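Local coordinates for mandelate racemase/muconate lactonizing protein (Paenibacillus sp., PDB 3V5C) that probably dehydrates galacturonate, as a magnesium-dependent member of the mandelate racemase/muconate lactonizing group of the enolase superfamily, at residues A[20-25]-A[372-377]; A[300-305]-A[329-334]. The protein carries 1 engineered substitution. One frame throughout, in Å; residues are numbered along the deposited sequence.

Interaction 1 of 2, residues A[20-25]-A[372-377]; sequences AKLTGE and ELVTYL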
ATOM      1  N   ALA A  20       3.803  11.320  17.459  1.00 12.91           N
ATOM      2  CA  ALA A  20       2.503  11.042  18.051  1.00 13.46           C
ATOM      3  C   ALA A  20       1.801   9.935  17.299  1.00 12.88           C
ATOM      4  O   ALA A  20       2.070   9.708  16.118  1.00 15.60           O
ATOM      5  CB  ALA A  20       1.641  12.289  18.047  1.00 16.11           C
ATOM      6  N   LYS A  21       0.880   9.261  17.978  1.00 12.90           N
ATOM      7  CA  LYS A  21       0.070   8.221  17.344  1.00 12.01           C
ATOM      8  C   LYS A  21      -1.328   8.773  17.145  1.00 14.51           C
ATOM      9  O   LYS A  21      -1.962   9.206  18.109  1.00 13.79           O
ATOM     10  CB  LYS A  21       0.046   6.957  18.216  1.00 13.75           C
ATOM     11  CG  LYS A  21      -0.922   5.870  17.758  1.00 20.06           C
ATOM     12  CD  LYS A  21      -0.989   4.718  18.764  1.00 22.22           C
ATOM     13  CE  LYS A  21       0.380   4.093  19.013  1.00 26.45           C
ATOM     14  NZ  LYS A  21       0.875   3.328  17.828  1.00 28.12           N
ATOM     15  N   LEU A  22      -1.775   8.814  15.887  1.00 10.20           N
ATOM     16  CA  LEU A  22      -3.115   9.259  15.518  1.00 11.64           C
ATOM     17  C   LEU A  22      -4.044   8.049  15.406  1.00 12.61           C
ATOM     18  O   LEU A  22      -3.595   6.950  15.091  1.00 13.73           O
ATOM     19  CB  LEU A  22      -3.086   9.997  14.171  1.00 12.81           C
ATOM     20  CG  LEU A  22      -2.786  11.502  14.192  1.00 19.10           C
ATOM     21  CD1 LEU A  22      -1.579  11.830  15.026  1.00 20.90           C
ATOM     22  CD2 LEU A  22      -2.634  12.017  12.761  1.00 19.08           C
ATOM     23  N   THR A  23      -5.330   8.266  15.675  1.00 11.53           N
ATOM     24  CA  THR A  23      -6.297   7.178  15.690  1.00 13.99           C
ATOM     25  C   THR A  23      -7.506   7.527  14.843  1.00 13.11           C
ATOM     26  O   THR A  23      -7.872   8.692  14.716  1.00 14.37           O
ATOM     27  CB  THR A  23      -6.766   6.898  17.129  1.00 17.09           C
ATOM     28  OG1 THR A  23      -7.363   8.077  17.673  1.00 28.82           O
ATOM     29  CG2 THR A  23      -5.591   6.467  18.004  1.00 13.79           C
ATOM     30  N   GLY A  24      -8.132   6.506  14.278  1.00 12.30           N
ATOM     31  CA  GLY A  24      -9.365   6.696  13.548  1.00 14.09           C
ATOM     32  C   GLY A  24     -10.065   5.371  13.342  1.00 11.06           C
ATOM     33  O   GLY A  24      -9.864   4.428  14.111  1.00 14.05           O
ATOM     34  N   GLU A  25     -10.828   5.277  12.260  1.00 11.48           N
ATOM     35  CA  GLU A  25     -11.624   4.080  12.022  1.00 11.14           C
ATOM     36  C   GLU A  25     -11.804   3.863  10.539  1.00  9.58           C
ATOM     37  O   GLU A  25     -11.886   4.834   9.777  1.00 13.58           O
ATOM     38  CB  GLU A  25     -13.019   4.234  12.647  1.00 17.82           C
ATOM     39  CG  GLU A  25     -13.066   4.231  14.169  1.00 25.09           C
ATOM     40  CD  GLU A  25     -14.478   3.994  14.696  1.00 34.25           C
ATOM     41  OE1 GLU A  25     -15.428   4.016  13.882  1.00 31.76           O
ATOM     42  OE2 GLU A  25     -14.638   3.776  15.917  1.00 38.14           O
ATOM     43  N   GLU A 372      -2.877  21.484  16.209  1.00 13.67           N
ATOM     44  CA  GLU A 372      -3.188  21.561  17.641  1.00 16.73           C
ATOM     45  C   GLU A 372      -3.496  20.184  18.215  1.00 14.47           C
ATOM     46  O   GLU A 372      -3.153  19.875  19.350  1.00 14.24           O
ATOM     47  CB  GLU A 372      -4.367  22.500  17.906  1.00 23.18           C
ATOM     48  CG  GLU A 372      -4.041  23.957  17.736  1.00 27.78           C
ATOM     49  CD  GLU A 372      -3.774  24.331  16.297  1.00 32.15           C
ATOM     50  OE1 GLU A 372      -4.434  23.762  15.394  1.00 35.99           O
ATOM     51  OE2 GLU A 372      -2.895  25.190  16.078  1.00 32.76           O
ATOM     52  N   LEU A 373      -4.165  19.360  17.427  1.00 13.50           N
ATOM     53  CA  LEU A 373      -4.473  18.016  17.880  1.00 13.25           C
ATOM     54  C   LEU A 373      -3.200  17.191  17.960  1.00 10.52           C
ATOM     55  O   LEU A 373      -2.986  16.445  18.918  1.00 12.81           O
ATOM     56  CB  LEU A 373      -5.478  17.348  16.954  1.00 13.59           C
ATOM     57  CG  LEU A 373      -5.806  15.904  17.343  1.00 14.25           C
ATOM     58  CD1 LEU A 373      -6.452  15.808  18.726  1.00 17.80           C
ATOM     59  CD2 LEU A 373      -6.685  15.233  16.300  1.00 17.56           C
ATOM     60  N   VAL A 374      -2.347  17.318  16.953  1.00 12.07           N
ATOM     61  CA  VAL A 374      -1.097  16.579  16.986  1.00 11.09           C
ATOM     62  C   VAL A 374      -0.261  17.015  18.184  1.00 12.89           C
ATOM     63  O   VAL A 374       0.329  16.188  18.868  1.00 13.09           O
ATOM     64  CB  VAL A 374      -0.345  16.737  15.680  1.00 10.80           C
ATOM     65  CG1 VAL A 374       1.015  16.086  15.783  1.00 13.74           C
ATOM     66  CG2 VAL A 374      -1.164  16.115  14.562  1.00 13.66           C
ATOM     67  N   THR A 375      -0.217  18.320  18.440  1.00 11.28           N
ATOM     68  CA  THR A 375       0.517  18.821  19.600  1.00 12.81           C
ATOM     69  C   THR A 375      -0.006  18.207  20.907  1.00 12.02           C
ATOM     70  O   THR A 375       0.771  17.771  21.751  1.00 13.90           O
ATOM     71  CB  THR A 375       0.483  20.347  19.665  1.00 12.55           C
ATOM     72  OG1 THR A 375       1.258  20.866  18.579  1.00 13.77           O
ATOM     73  CG2 THR A 375       1.086  20.840  20.966  1.00 16.38           C
ATOM     74  N   TYR A 376      -1.324  18.154  21.051  1.00 11.86           N
ATOM     75  CA  TYR A 376      -1.924  17.516  22.215  1.00 14.16           C
ATOM     76  C   TYR A 376      -1.493  16.056  22.359  1.00 13.96           C
ATOM     77  O   TYR A 376      -1.142  15.614  23.451  1.00 14.93           O
ATOM     78  CB  TYR A 376      -3.453  17.605  22.143  1.00 13.44           C
ATOM     79  CG  TYR A 376      -4.146  16.782  23.209  1.00 14.83           C
ATOM     80  CD1 TYR A 376      -4.218  17.227  24.517  1.00 18.31           C
ATOM     81  CD2 TYR A 376      -4.704  15.547  22.904  1.00 16.57           C
ATOM     82  CE1 TYR A 376      -4.851  16.482  25.499  1.00 17.73           C
ATOM     83  CE2 TYR A 376      -5.347  14.791  23.875  1.00 22.13           C
ATOM     84  CZ  TYR A 376      -5.418  15.268  25.176  1.00 24.22           C
ATOM     85  OH  TYR A 376      -6.046  14.524  26.154  1.00 23.02           O
ATOM     86  N   LEU A 377      -1.538  15.313  21.254  1.00 11.22           N
ATOM     87  CA  LEU A 377      -1.153  13.909  21.267  1.00 12.62           C
ATOM     88  C   LEU A 377       0.339  13.695  21.552  1.00 14.10           C
ATOM     89  O   LEU A 377       0.719  12.743  22.236  1.00 14.20           O
ATOM     90  CB  LEU A 377      -1.528  13.253  19.939  1.00 13.42           C
ATOM     91  CG  LEU A 377      -3.050  13.145  19.759  1.00 15.32           C
ATOM     92  CD1 LEU A 377      -3.419  12.586  18.384  1.00 15.37           C
ATOM     93  CD2 LEU A 377      -3.685  12.308  20.863  1.00 20.29           C
TER
HETATM   94  O   HOH W   1       0.781  10.069  20.845  1.00 20.19           O
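Leu377, at the centre of a helix-on-strand packing in the enolase fold, lies over Ala20 and reaches on to Leu22. Segment 20-25 belongs to the long strand 14-30 of the antiparallel N-terminal sheet, and segment 372-377 to helix 371-380 near the C terminus. The axes of the two short segments approach to 8.0 Å at 121°, so the helix runs across the strand, and within these segments Val374 and Leu377 are the helix residues that meet the strand.

The methyl of Ala20 points at the helix and comes within 3.8 Å of Leu377 CB, near the base of that side chain. From there the leucine leaves with CG anti to the carbonyl carbon (chi1 -68°), which carries its CD1 along the strand, away from Ala20. CD1 rests 3.7 Å from Lys21 O and 3.9 Å from Leu22 CD1. The Leu22 and Leu377 side chains cross at about a right angle, meeting through one methyl each. Leu22 CD1 also faces Val374, with CG2 of the valine 4.3 Å away, so this one methyl touches two side chains one helical turn apart. The other valine branch, CG1, lies toward Ala20 in a looser contact.

Lys21 starts its side chain away from the helix, and its ammonium forms a salt bridge with Asp46 on the adjoining strand 42-52. That same strand pairs through its backbone with Ala20 and Leu22, while Thr375 OG1 is bonded to Arg49, a second tie between helix and sheet. At the edge of the apolar patch, a single water joins the two backbones: it accepts from Lys21 N at 3.0 Å and donates to Leu377 O at 3.0 Å.

Interaction 2 of 2, residues A[300-305]-A[329-334]; sequences KLDAHG and VRNFEF
Asp302, in the last turn of helix 291-303, projects its carboxylate against the backbone of Arg330 and Asn331. Its CB lies over one face of the Arg330 guanidinium, 3.7 Å from NH2. With CG anti to the carbonyl carbon (chi1 -74°), the side chain then passes the base of the arginine, CG standing 3.6 Å from Arg330 CB. At the tip the oxygens divide the work. OD2 accepts from Arg330 N at 2.8 Å on its syn side, the donor 28° out of the carboxylate plane, whereas OD1 takes Asn331 N at 2.9 Å from above that plane. OD1 also touches Val329 CG1 at 3.6 Å. Two successive amides thus grip one carboxylate and fix its rotation, and they probably help to stabilise its negative charge. The Arg330 chain bends at chi3 (68°) and folds back beside the helix end; its charge may add to this effect, although no guanidinium N-H points at OD2.

The helix finishes in a Schellman motif at Gly305, beside which lies the Asn331 side-chain amide, its ND2 bonded to Leu306 O. Within the barrel domain of the enolase fold, the contact therefore joins the C-terminal end of helix 291-303 to the loop between helix 317-325 and strand 335-337, with barrel strand 307-308 alongside, where Ser308 pairs through its backbone with Asn331 and Glu333.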
ATOM      1  N   LYS A 300      14.544  -0.810 -10.625  1.00 13.34           N
ATOM      2  CA  LYS A 300      15.010  -2.154 -10.918  1.00 12.73           C
ATOM      3  C   LYS A 300      13.912  -3.029 -11.533  1.00 12.38           C
ATOM      4  O   LYS A 300      14.134  -3.719 -12.534  1.00 13.73           O
ATOM      5  CB  LYS A 300      15.603  -2.822  -9.673  1.00 18.40           C
ATOM      6  CG  LYS A 300      15.976  -4.277  -9.900  1.00 22.76           C
ATOM      7  CD  LYS A 300      16.615  -4.914  -8.679  1.00 30.09           C
ATOM      8  CE  LYS A 300      17.139  -6.308  -9.026  1.00 31.02           C
ATOM      9  NZ  LYS A 300      17.896  -6.906  -7.890  1.00 44.37           N
ATOM     10  N   LEU A 301      12.721  -3.009 -10.944  1.00 12.47           N
ATOM     11  CA  LEU A 301      11.647  -3.831 -11.481  1.00 10.81           C
ATOM     12  C   LEU A 301      11.265  -3.369 -12.882  1.00 11.37           C
ATOM     13  O   LEU A 301      11.072  -4.199 -13.778  1.00 11.53           O
ATOM     14  CB  LEU A 301      10.439  -3.814 -10.554  1.00 10.96           C
ATOM     15  CG  LEU A 301      10.720  -4.323  -9.142  1.00 12.48           C
ATOM     16  CD1 LEU A 301       9.448  -4.295  -8.294  1.00 11.33           C
ATOM     17  CD2 LEU A 301      11.305  -5.735  -9.187  1.00 12.37           C
ATOM     18  N   ASP A 302      11.175  -2.051 -13.088  1.00 10.25           N
ATOM     19  CA  ASP A 302      10.859  -1.540 -14.433  1.00 10.37           C
ATOM     20  C   ASP A 302      11.870  -2.078 -15.453  1.00 11.58           C
ATOM     21  O   ASP A 302      11.505  -2.433 -16.588  1.00 12.48           O
ATOM     22  CB  ASP A 302      10.915  -0.006 -14.478  1.00 11.08           C
ATOM     23  CG  ASP A 302       9.721   0.683 -13.798  1.00 11.76           C
ATOM     24  OD1 ASP A 302       8.657   0.068 -13.587  1.00 13.09           O
ATOM     25  OD2 ASP A 302       9.874   1.890 -13.483  1.00 12.59           O
ATOM     26  N   ALA A 303      13.136  -2.124 -15.042  1.00 12.43           N
ATOM     27  CA  ALA A 303      14.235  -2.532 -15.928  1.00 13.53           C
ATOM     28  C   ALA A 303      14.091  -3.979 -16.397  1.00 15.24           C
ATOM     29  O   ALA A 303      14.630  -4.375 -17.442  1.00 14.00           O
ATOM     30  CB  ALA A 303      15.578  -2.302 -15.230  1.00 12.26           C
ATOM     31  N   HIS A 304      13.353  -4.754 -15.613  1.00 12.87           N
ATOM     32  CA  HIS A 304      13.087  -6.162 -15.912  1.00 12.07           C
ATOM     33  C   HIS A 304      11.700  -6.414 -16.487  1.00 13.70           C
ATOM     34  O   HIS A 304      11.349  -7.559 -16.770  1.00 17.59           O
ATOM     35  CB  HIS A 304      13.298  -7.014 -14.660  1.00 13.29           C
ATOM     36  CG  HIS A 304      14.738  -7.250 -14.334  1.00 16.56           C
ATOM     37  ND1 HIS A 304      15.445  -6.458 -13.455  1.00 24.83           N
ATOM     38  CD2 HIS A 304      15.609  -8.187 -14.782  1.00 18.53           C
ATOM     39  CE1 HIS A 304      16.690  -6.899 -13.372  1.00 22.12           C
ATOM     40  NE2 HIS A 304      16.814  -7.943 -14.171  1.00 27.05           N
ATOM     41  N   GLY A 305      10.919  -5.347 -16.653  1.00 13.33           N
ATOM     42  CA  GLY A 305       9.564  -5.445 -17.156  1.00 13.84           C
ATOM     43  C   GLY A 305       8.633  -5.998 -16.093  1.00 14.98           C
ATOM     44  O   GLY A 305       7.552  -6.508 -16.406  1.00 18.80           O
ATOM     45  N   VAL A 329       7.586   5.351 -10.874  1.00 13.48           N
ATOM     46  CA  VAL A 329       7.680   3.954 -11.298  1.00 11.15           C
ATOM     47  C   VAL A 329       6.831   3.754 -12.537  1.00 11.96           C
ATOM     48  O   VAL A 329       5.646   4.102 -12.544  1.00 12.18           O
ATOM     49  CB  VAL A 329       7.187   3.028 -10.178  1.00 11.83           C
ATOM     50  CG1 VAL A 329       7.272   1.563 -10.605  1.00 12.99           C
ATOM     51  CG2 VAL A 329       7.977   3.261  -8.898  1.00 13.19           C
ATOM     52  N   ARG A 330       7.438   3.235 -13.597  1.00 10.93           N
ATOM     53  CA  ARG A 330       6.733   3.082 -14.853  1.00 11.23           C
ATOM     54  C   ARG A 330       5.612   2.048 -14.723  1.00 12.56           C
ATOM     55  O   ARG A 330       4.457   2.326 -15.055  1.00 12.75           O
ATOM     56  CB  ARG A 330       7.674   2.693 -16.002  1.00 13.94           C
ATOM     57  CG  ARG A 330       6.913   2.548 -17.326  1.00 15.33           C
ATOM     58  CD  ARG A 330       7.814   2.283 -18.532  1.00 12.39           C
ATOM     59  NE  ARG A 330       8.440   0.964 -18.465  1.00 12.46           N
ATOM     60  CZ  ARG A 330       9.723   0.757 -18.165  1.00 16.88           C
ATOM     61  NH1 ARG A 330      10.525   1.781 -17.914  1.00 22.64           N
ATOM     62  NH2 ARG A 330      10.205  -0.474 -18.126  1.00 21.81           N
ATOM     63  N   ASN A 331       5.966   0.854 -14.253  1.00  9.69           N
ATOM     64  CA  ASN A 331       5.011  -0.243 -14.206  1.00 11.27           C
ATOM     65  C   ASN A 331       4.254  -0.287 -12.868  1.00 13.10           C
ATOM     66  O   ASN A 331       4.120  -1.327 -12.257  1.00 13.74           O
ATOM     67  CB  ASN A 331       5.722  -1.577 -14.465  1.00 10.46           C
ATOM     68  CG  ASN A 331       6.274  -1.694 -15.883  1.00 14.13           C
ATOM     69  OD1 ASN A 331       5.816  -1.033 -16.808  1.00 13.73           O
ATOM     70  ND2 ASN A 331       7.266  -2.567 -16.052  1.00 12.78           N
ATOM     71  N   PHE A 332       3.736   0.853 -12.443  1.00 13.02           N
ATOM     72  CA  PHE A 332       2.992   0.940 -11.191  1.00 10.45           C
ATOM     73  C   PHE A 332       1.578   0.454 -11.471  1.00 13.81           C
ATOM     74  O   PHE A 332       0.908   0.953 -12.387  1.00 14.84           O
ATOM     75  CB  PHE A 332       2.941   2.397 -10.694  1.00 10.54           C
ATOM     76  CG  PHE A 332       2.302   2.540  -9.354  1.00 11.05           C
ATOM     77  CD1 PHE A 332       0.929   2.700  -9.245  1.00 11.14           C
ATOM     78  CD2 PHE A 332       3.067   2.501  -8.206  1.00 12.44           C
ATOM     79  CE1 PHE A 332       0.335   2.811  -8.005  1.00 14.10           C
ATOM     80  CE2 PHE A 332       2.476   2.624  -6.963  1.00 14.12           C
ATOM     81  CZ  PHE A 332       1.104   2.792  -6.875  1.00 11.94           C
ATOM     82  N   GLU A 333       1.121  -0.516 -10.680  1.00 12.26           N
ATOM     83  CA  GLU A 333      -0.171  -1.152 -10.917  1.00 10.46           C
ATOM     84  C   GLU A 333      -1.356  -0.415 -10.274  1.00 12.71           C
ATOM     85  O   GLU A 333      -2.244   0.069 -10.979  1.00 14.49           O
ATOM     86  CB  GLU A 333      -0.114  -2.611 -10.419  1.00 10.34           C
ATOM     87  CG  GLU A 333       0.763  -3.492 -11.273  1.00 11.42           C
ATOM     88  CD  GLU A 333       0.113  -3.853 -12.583  1.00 18.04           C
ATOM     89  OE1 GLU A 333      -1.070  -4.266 -12.582  1.00 21.29           O
ATOM     90  OE2 GLU A 333       0.782  -3.720 -13.616  1.00 20.26           O
ATOM     91  N   PHE A 334      -1.385  -0.367  -8.946  1.00 11.38           N
ATOM     92  CA  PHE A 334      -2.541   0.154  -8.218  1.00 11.68           C
ATOM     93  C   PHE A 334      -2.136   0.689  -6.860  1.00 11.76           C
ATOM     94  O   PHE A 334      -1.210   0.171  -6.236  1.00 12.78           O
ATOM     95  CB  PHE A 334      -3.529  -0.965  -7.878  1.00 15.99           C
ATOM     96  CG  PHE A 334      -4.276  -1.534  -9.037  1.00 12.38           C
ATOM     97  CD1 PHE A 334      -5.413  -0.906  -9.513  1.00 15.21           C
ATOM     98  CD2 PHE A 334      -3.913  -2.760  -9.567  1.00 13.99           C
ATOM     99  CE1 PHE A 334      -6.127  -1.441 -10.557  1.00 18.45           C
ATOM    100  CE2 PHE A 334      -4.627  -3.302 -10.619  1.00 20.98           C
ATOM    101  CZ  PHE A 334      -5.741  -2.645 -11.106  1.00 24.82           C
TER

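In the fold
From the N terminus, the chain enters the antiparallel sheet of the N-terminal region, and strand 14-30 supplies the first half of interaction 1. Its partner, segment 372-377 on helix 371-380, comes 347 residues after segment 20-25 at the closest ends, so this contact closes a loop spanning most of the protein and returns the C-terminal part to the first sheet. Interaction 2 falls within that span: it closes a short loop in the barrel domain, running through strand 307-308 and helix 317-325 and ending just before strand 335-337. The loops nest without crossing. The contacts lie on opposite sides of the chain's centre, their own centres about 35 Å apart, and do not touch.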